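Local coordinates for protein Dmd discriminator of mRNA degradation (Enterobacteria phage RB69, PDB 5I8J) that acts as a phage antitoxin that probably counters a bacterial toxin of the RnlA kind, an mRNA-degrading ribonuclease, by binding to it, at residues K7-G12 / M19-I24; N45-A50 / E59-G64. One frame throughout, in Å; residues are numbered along the deposited sequence.

Contact 1 (K7-G12 / M19-I24)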
loop_
_atom_site.group_PDB
_atom_site.type_symbol
_atom_site.label_atom_id
_atom_site.label_comp_id
_atom_site.label_asym_id
_atom_site.label_seq_id
_atom_site.Cartn_x
_atom_site.Cartn_y
_atom_site.Cartn_z
ATOM N N LYS A 7 -5.442 -10.257 -7.507
ATOM C CA LYS A 7 -4.206 -9.551 -7.196
ATOM C C LYS A 7 -4.364 -8.821 -5.870
ATOM O O LYS A 7 -5.192 -7.916 -5.736
ATOM C CB LYS A 7 -3.827 -8.556 -8.298
ATOM C CG LYS A 7 -2.491 -7.859 -8.042
ATOM C CD LYS A 7 -2.161 -6.870 -9.148
ATOM C CE LYS A 7 -3.236 -5.795 -9.254
ATOM N NZ LYS A 7 -3.002 -4.861 -10.391
ATOM N N VAL A 8 -3.570 -9.225 -4.890
ATOM C CA VAL A 8 -3.647 -8.612 -3.574
ATOM C C VAL A 8 -2.400 -7.785 -3.339
ATOM O O VAL A 8 -1.290 -8.274 -3.477
ATOM C CB VAL A 8 -3.798 -9.671 -2.462
ATOM C CG1 VAL A 8 -4.052 -8.990 -1.116
ATOM C CG2 VAL A 8 -4.948 -10.616 -2.796
ATOM N N THR A 9 -2.590 -6.512 -3.010
ATOM C CA THR A 9 -1.471 -5.655 -2.645
ATOM C C THR A 9 -1.335 -5.650 -1.125
ATOM O O THR A 9 -2.276 -5.304 -0.423
ATOM C CB THR A 9 -1.661 -4.211 -3.148
ATOM O OG1 THR A 9 -1.775 -4.204 -4.584
ATOM C CG2 THR A 9 -0.482 -3.343 -2.721
ATOM N N PHE A 10 -0.175 -6.055 -0.636
ATOM C CA PHE A 10 0.116 -6.079 0.789
ATOM C C PHE A 10 1.021 -4.912 1.123
ATOM O O PHE A 10 2.015 -4.664 0.421
ATOM C CB PHE A 10 0.784 -7.397 1.196
ATOM C CG PHE A 10 -0.106 -8.598 1.072
ATOM C CD1 PHE A 10 -0.898 -9.007 2.139
ATOM C CD2 PHE A 10 -0.160 -9.315 -0.110
ATOM C CE1 PHE A 10 -1.717 -10.109 2.028
ATOM C CE2 PHE A 10 -0.983 -10.422 -0.232
ATOM C CZ PHE A 10 -1.762 -10.820 0.833
ATOM N N ILE A 11 0.671 -4.189 2.183
ATOM C CA ILE A 11 1.520 -3.120 2.686
ATOM C C ILE A 11 1.876 -3.430 4.120
ATOM O O ILE A 11 1.003 -3.711 4.922
ATOM C CB ILE A 11 0.840 -1.752 2.634
ATOM C CG1 ILE A 11 0.210 -1.515 1.263
ATOM C CG2 ILE A 11 1.846 -0.663 2.969
ATOM C CD1 ILE A 11 -0.774 -0.382 1.315
ATOM N N GLY A 12 3.164 -3.399 4.428
ATOM C CA GLY A 12 3.655 -3.783 5.740
ATOM C C GLY A 12 4.453 -2.675 6.406
ATOM O O GLY A 12 5.170 -1.919 5.736
ATOM N N MET A 19 9.026 0.162 5.941
ATOM C CA MET A 19 7.888 -0.441 5.260
ATOM C C MET A 19 8.312 -1.450 4.217
ATOM O O MET A 19 9.464 -1.447 3.769
ATOM C CB MET A 19 7.030 0.653 4.613
ATOM C CG MET A 19 6.429 1.579 5.651
ATOM S SD MET A 19 5.706 3.070 4.935
ATOM C CE MET A 19 4.424 2.362 3.957
ATOM N N PHE A 20 7.380 -2.324 3.846
ATOM C CA PHE A 20 7.564 -3.182 2.680
ATOM C C PHE A 20 6.242 -3.330 1.951
ATOM O O PHE A 20 5.191 -3.068 2.511
ATOM C CB PHE A 20 8.129 -4.557 3.073
ATOM C CG PHE A 20 7.243 -5.358 3.984
ATOM C CD1 PHE A 20 7.295 -5.178 5.361
ATOM C CD2 PHE A 20 6.380 -6.315 3.469
ATOM C CE1 PHE A 20 6.487 -5.923 6.204
ATOM C CE2 PHE A 20 5.570 -7.066 4.312
ATOM C CZ PHE A 20 5.624 -6.873 5.670
ATOM N N THR A 21 6.284 -3.726 0.689
ATOM C CA THR A 21 5.038 -3.875 -0.053
ATOM C C THR A 21 5.224 -4.945 -1.128
ATOM O O THR A 21 6.324 -5.121 -1.641
ATOM C CB THR A 21 4.583 -2.523 -0.657
ATOM O OG1 THR A 21 3.283 -2.666 -1.239
ATOM C CG2 THR A 21 5.571 -2.027 -1.711
ATOM N N LYS A 22 4.160 -5.699 -1.406
ATOM C CA LYS A 22 4.221 -6.766 -2.407
ATOM C C LYS A 22 2.892 -6.927 -3.099
ATOM O O LYS A 22 1.866 -6.782 -2.462
ATOM C CB LYS A 22 4.577 -8.118 -1.772
ATOM C CG LYS A 22 5.891 -8.211 -1.054
ATOM C CD LYS A 22 6.120 -9.633 -0.582
ATOM C CE LYS A 22 6.335 -10.566 -1.759
ATOM N NZ LYS A 22 6.911 -11.867 -1.301
ATOM N N ASP A 23 2.914 -7.268 -4.389
ATOM C CA ASP A 23 1.718 -7.733 -5.089
ATOM C C ASP A 23 1.781 -9.247 -5.188
ATOM O O ASP A 23 2.771 -9.783 -5.672
ATOM C CB ASP A 23 1.620 -7.137 -6.497
ATOM C CG ASP A 23 0.987 -5.768 -6.507
ATOM O OD1 ASP A 23 0.571 -5.302 -5.431
ATOM O OD2 ASP A 23 0.878 -5.172 -7.594
ATOM N N ILE A 24 0.739 -9.931 -4.732
ATOM C CA ILE A 24 0.722 -11.397 -4.756
ATOM C C ILE A 24 -0.529 -11.867 -5.482
ATOM O O ILE A 24 -1.617 -11.365 -5.210
ATOM C CB ILE A 24 0.761 -11.987 -3.327
ATOM C CG1 ILE A 24 1.998 -11.477 -2.587
ATOM C CG2 ILE A 24 0.806 -13.525 -3.363
ATOM C CD1 ILE A 24 2.097 -11.943 -1.146
HETATM O O HOH W 1 -0.951 -3.485 -8.442
#

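Contact 2 (N45-A50 / E59-G64)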
loop_
_atom_site.group_PDB
_atom_site.type_symbol
_atom_site.label_atom_id
_atom_site.label_comp_id
_atom_site.label_asym_id
_atom_site.label_seq_id
_atom_site.Cartn_x
_atom_site.Cartn_y
_atom_site.Cartn_z
ATOM N N ASN A 45 7.161 -9.728 12.142
ATOM C CA ASN A 45 6.825 -8.943 13.330
ATOM C C ASN A 45 6.285 -7.577 12.924
ATOM O O ASN A 45 6.760 -6.543 13.383
ATOM C CB ASN A 45 8.041 -8.790 14.238
ATOM C CG ASN A 45 8.491 -10.113 14.821
ATOM O OD1 ASN A 45 7.859 -10.638 15.730
ATOM N ND2 ASN A 45 9.583 -10.658 14.296
ATOM N N ALA A 46 5.293 -7.592 12.042
ATOM C CA ALA A 46 4.864 -6.384 11.358
ATOM C C ALA A 46 3.350 -6.196 11.392
ATOM O O ALA A 46 2.598 -7.108 11.737
ATOM C CB ALA A 46 5.356 -6.417 9.900
ATOM N N LEU A 47 2.924 -4.994 11.045
ATOM C CA LEU A 47 1.536 -4.718 10.715
ATOM C C LEU A 47 1.414 -4.914 9.219
ATOM O O LEU A 47 2.172 -4.318 8.468
ATOM C CB LEU A 47 1.145 -3.289 11.105
ATOM C CG LEU A 47 -0.132 -2.720 10.481
ATOM C CD1 LEU A 47 -1.363 -3.456 10.994
ATOM C CD2 LEU A 47 -0.246 -1.226 10.748
ATOM N N VAL A 48 0.495 -5.760 8.774
ATOM C CA VAL A 48 0.310 -5.945 7.331
ATOM C C VAL A 48 -1.149 -5.745 6.972
ATOM O O VAL A 48 -2.032 -6.281 7.645
ATOM C CB VAL A 48 0.773 -7.346 6.866
ATOM C CG1 VAL A 48 0.519 -7.528 5.351
ATOM C CG2 VAL A 48 2.242 -7.550 7.185
ATOM N N LYS A 49 -1.389 -4.943 5.929
ATOM C CA LYS A 49 -2.722 -4.702 5.392
ATOM C C LYS A 49 -2.823 -5.313 4.007
ATOM O O LYS A 49 -1.896 -5.174 3.201
ATOM C CB LYS A 49 -3.033 -3.208 5.307
ATOM C CG LYS A 49 -2.882 -2.447 6.612
ATOM C CD LYS A 49 -2.957 -0.932 6.343
ATOM C CE LYS A 49 -2.658 -0.117 7.592
ATOM N NZ LYS A 49 -3.823 0.009 8.492
ATOM N N ALA A 50 -3.945 -5.979 3.741
ATOM C CA ALA A 50 -4.223 -6.540 2.416
ATOM C C ALA A 50 -5.265 -5.683 1.684
ATOM O O ALA A 50 -6.311 -5.354 2.229
ATOM C CB ALA A 50 -4.701 -7.993 2.539
ATOM N N GLU A 59 -6.396 -6.992 7.871
ATOM C CA GLU A 59 -5.079 -6.630 8.373
ATOM C C GLU A 59 -4.755 -7.395 9.638
ATOM O O GLU A 59 -5.661 -7.854 10.335
ATOM C CB GLU A 59 -4.981 -5.126 8.623
ATOM C CG GLU A 59 -5.888 -4.597 9.698
ATOM C CD GLU A 59 -5.992 -3.084 9.627
ATOM O OE1 GLU A 59 -4.929 -2.429 9.642
ATOM O OE2 GLU A 59 -7.123 -2.552 9.523
ATOM N N ALA A 60 -3.459 -7.538 9.906
ATOM C CA ALA A 60 -2.973 -8.264 11.079
ATOM C C ALA A 60 -1.772 -7.524 11.639
ATOM O O ALA A 60 -0.890 -7.121 10.891
ATOM C CB ALA A 60 -2.604 -9.700 10.718
ATOM N N ASP A 61 -1.734 -7.342 12.954
ATOM C CA ASP A 61 -0.666 -6.558 13.567
ATOM C C ASP A 61 0.129 -7.418 14.537
ATOM O O ASP A 61 -0.348 -7.743 15.631
ATOM C CB ASP A 61 -1.237 -5.342 14.295
ATOM C CG ASP A 61 -0.157 -4.375 14.770
ATOM O OD1 ASP A 61 1.037 -4.676 14.607
ATOM O OD2 ASP A 61 -0.505 -3.314 15.330
ATOM N N PHE A 62 1.348 -7.762 14.146
ATOM C CA PHE A 62 2.217 -8.546 15.007
ATOM C C PHE A 62 3.433 -7.753 15.488
ATOM O O PHE A 62 4.482 -8.317 15.766
ATOM C CB PHE A 62 2.654 -9.816 14.279
ATOM C CG PHE A 62 1.591 -10.873 14.260
ATOM C CD1 PHE A 62 0.532 -10.790 13.375
ATOM C CD2 PHE A 62 1.639 -11.937 15.150
ATOM C CE1 PHE A 62 -0.461 -11.751 13.360
ATOM C CE2 PHE A 62 0.646 -12.904 15.150
ATOM C CZ PHE A 62 -0.407 -12.809 14.256
ATOM N N ARG A 63 3.287 -6.443 15.613
ATOM C CA ARG A 63 4.404 -5.637 16.089
ATOM C C ARG A 63 4.580 -5.786 17.602
ATOM O O ARG A 63 5.639 -5.471 18.149
ATOM C CB ARG A 63 4.211 -4.175 15.713
ATOM C CG ARG A 63 4.341 -3.920 14.217
ATOM C CD ARG A 63 4.002 -2.472 13.905
ATOM N NE ARG A 63 2.615 -2.168 14.239
ATOM C CZ ARG A 63 2.059 -0.964 14.110
ATOM N NH1 ARG A 63 2.763 0.064 13.643
ATOM N NH2 ARG A 63 0.792 -0.789 14.453
ATOM N N GLY A 64 3.541 -6.276 18.271
ATOM C CA GLY A 64 3.618 -6.562 19.695
ATOM C C GLY A 64 2.994 -5.477 20.553
ATOM O O GLY A 64 3.181 -4.285 20.302
HETATM O O HOH W 2 6.645 -8.770 17.814
#

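Contact 1 (K7-G12 / M19-I24)
The N-terminal beta hairpin of Dmd brings strand 7-12 against strand 19-24, with Val8 facing Ile24, Phe10 facing Lys22 and Gly12 facing Phe20 as antiparallel hydrogen-bonded pairs. At the middle pair, Phe10 N gives an almost straight bond to Lys22 O (2.8 Å), while Phe10 O takes two donors: Lys22 N in the carbonyl plane, and Thr21 OG1 at 2.9 Å, tilted from that plane. Thr21 OG1 lies anti to its own backbone N (chi1 -173°), which turns the hydroxyl back onto the neighbouring strand.

On the same face, Thr9 OG1 donates to the syn side of Asp23 OD1 at 2.7 Å. Asp23 OD2 accepts a hydrogen bond at 2.6 Å from a water, which accepts one from Lys7 NZ, so lysine and aspartate meet through solvent; Trp13 NE1 of the second subunit bonds to this oxygen too. Ile11, beside Met19, packs on Ile11 of that subunit.

The reverse face, apart from Lys22, carries apolar side chains. Ile24 CD1 reaches CE2 of the Phe10 ring at 3.6 Å, the two side chains crossing at about a right angle. With chi1 at 62°, the Phe20 ring folds over Gly12, whose CA lies 3.7 Å from the ring centroid in a CH-pi contact. Phe10 also packs on Val36, Thr37 and Leu40 of helix 30-44. This is a beta hairpin with one face against a helix and the other at a dimer interface.

Contact 2 (N45-A50 / E59-G64)
Segments 45-50 and 59-64 pair antiparallel, their strand axes approaching to 4.7 Å, with Val48 and Ala60 exchanging both backbone hydrogen bonds and Phe62 N adding one to Ala46 O at 2.8 Å from above the carbonyl plane.

Leu47 lies against a salt-bridged Asp61-Arg63 pair. Its CB sits over one face of the guanidinium, 3.6 Å from Arg63 NE, and its CD1 touches Asp61 CB at 3.8 Å. Arg63 holds the carboxylate side-on, NE to Asp61 OD1 and NH2 to Asp61 OD2, both at 3.0 Å. Arg63 N also reaches Asp61 OD1, from the opposite face of the carboxylate plane, making an Asx turn; together the three bonds fix the carboxylate's rotation. Lys49 and Glu59 run alongside each other, and the bend at chi4 (-81°) brings Lys49 NZ to the syn side of Glu59 OE1 at 2.9 Å. Lys49 NZ also pairs with Asp54 of the second subunit, and Glu59 OE2 with Lys56.

At the other end a water joins Asn45 OD1 to Phe62 O, where Asn45 closes helix 30-44 in a Schellman motif. Val48 and Phe62 lean on Ala41 of that helix, and Leu47 and Lys49 bond through their backbones to strand 6-14.

From the N terminus, strand 6-14 runs out and strand 19-26 returns beside it, so contact 1 closes the first hairpin. The chain then passes through helix 30-44 and enters strand 46-52, which pairs with strand 55-61 to close the second hairpin at contact 2. The two loops follow in series, neither enclosing nor crossing the other. Strands 6-14 and 46-52 join the hairpins into one antiparallel sheet, ordered 19-26, 6-14, 46-52, 55-61, with Ile11 O and Lys49 N 2.9 Å apart in a probable hydrogen bond. On the helix side, Phe10 CD1 packs on Val48 CG1 at 3.8 Å, extending one apolar layer across both hairpins.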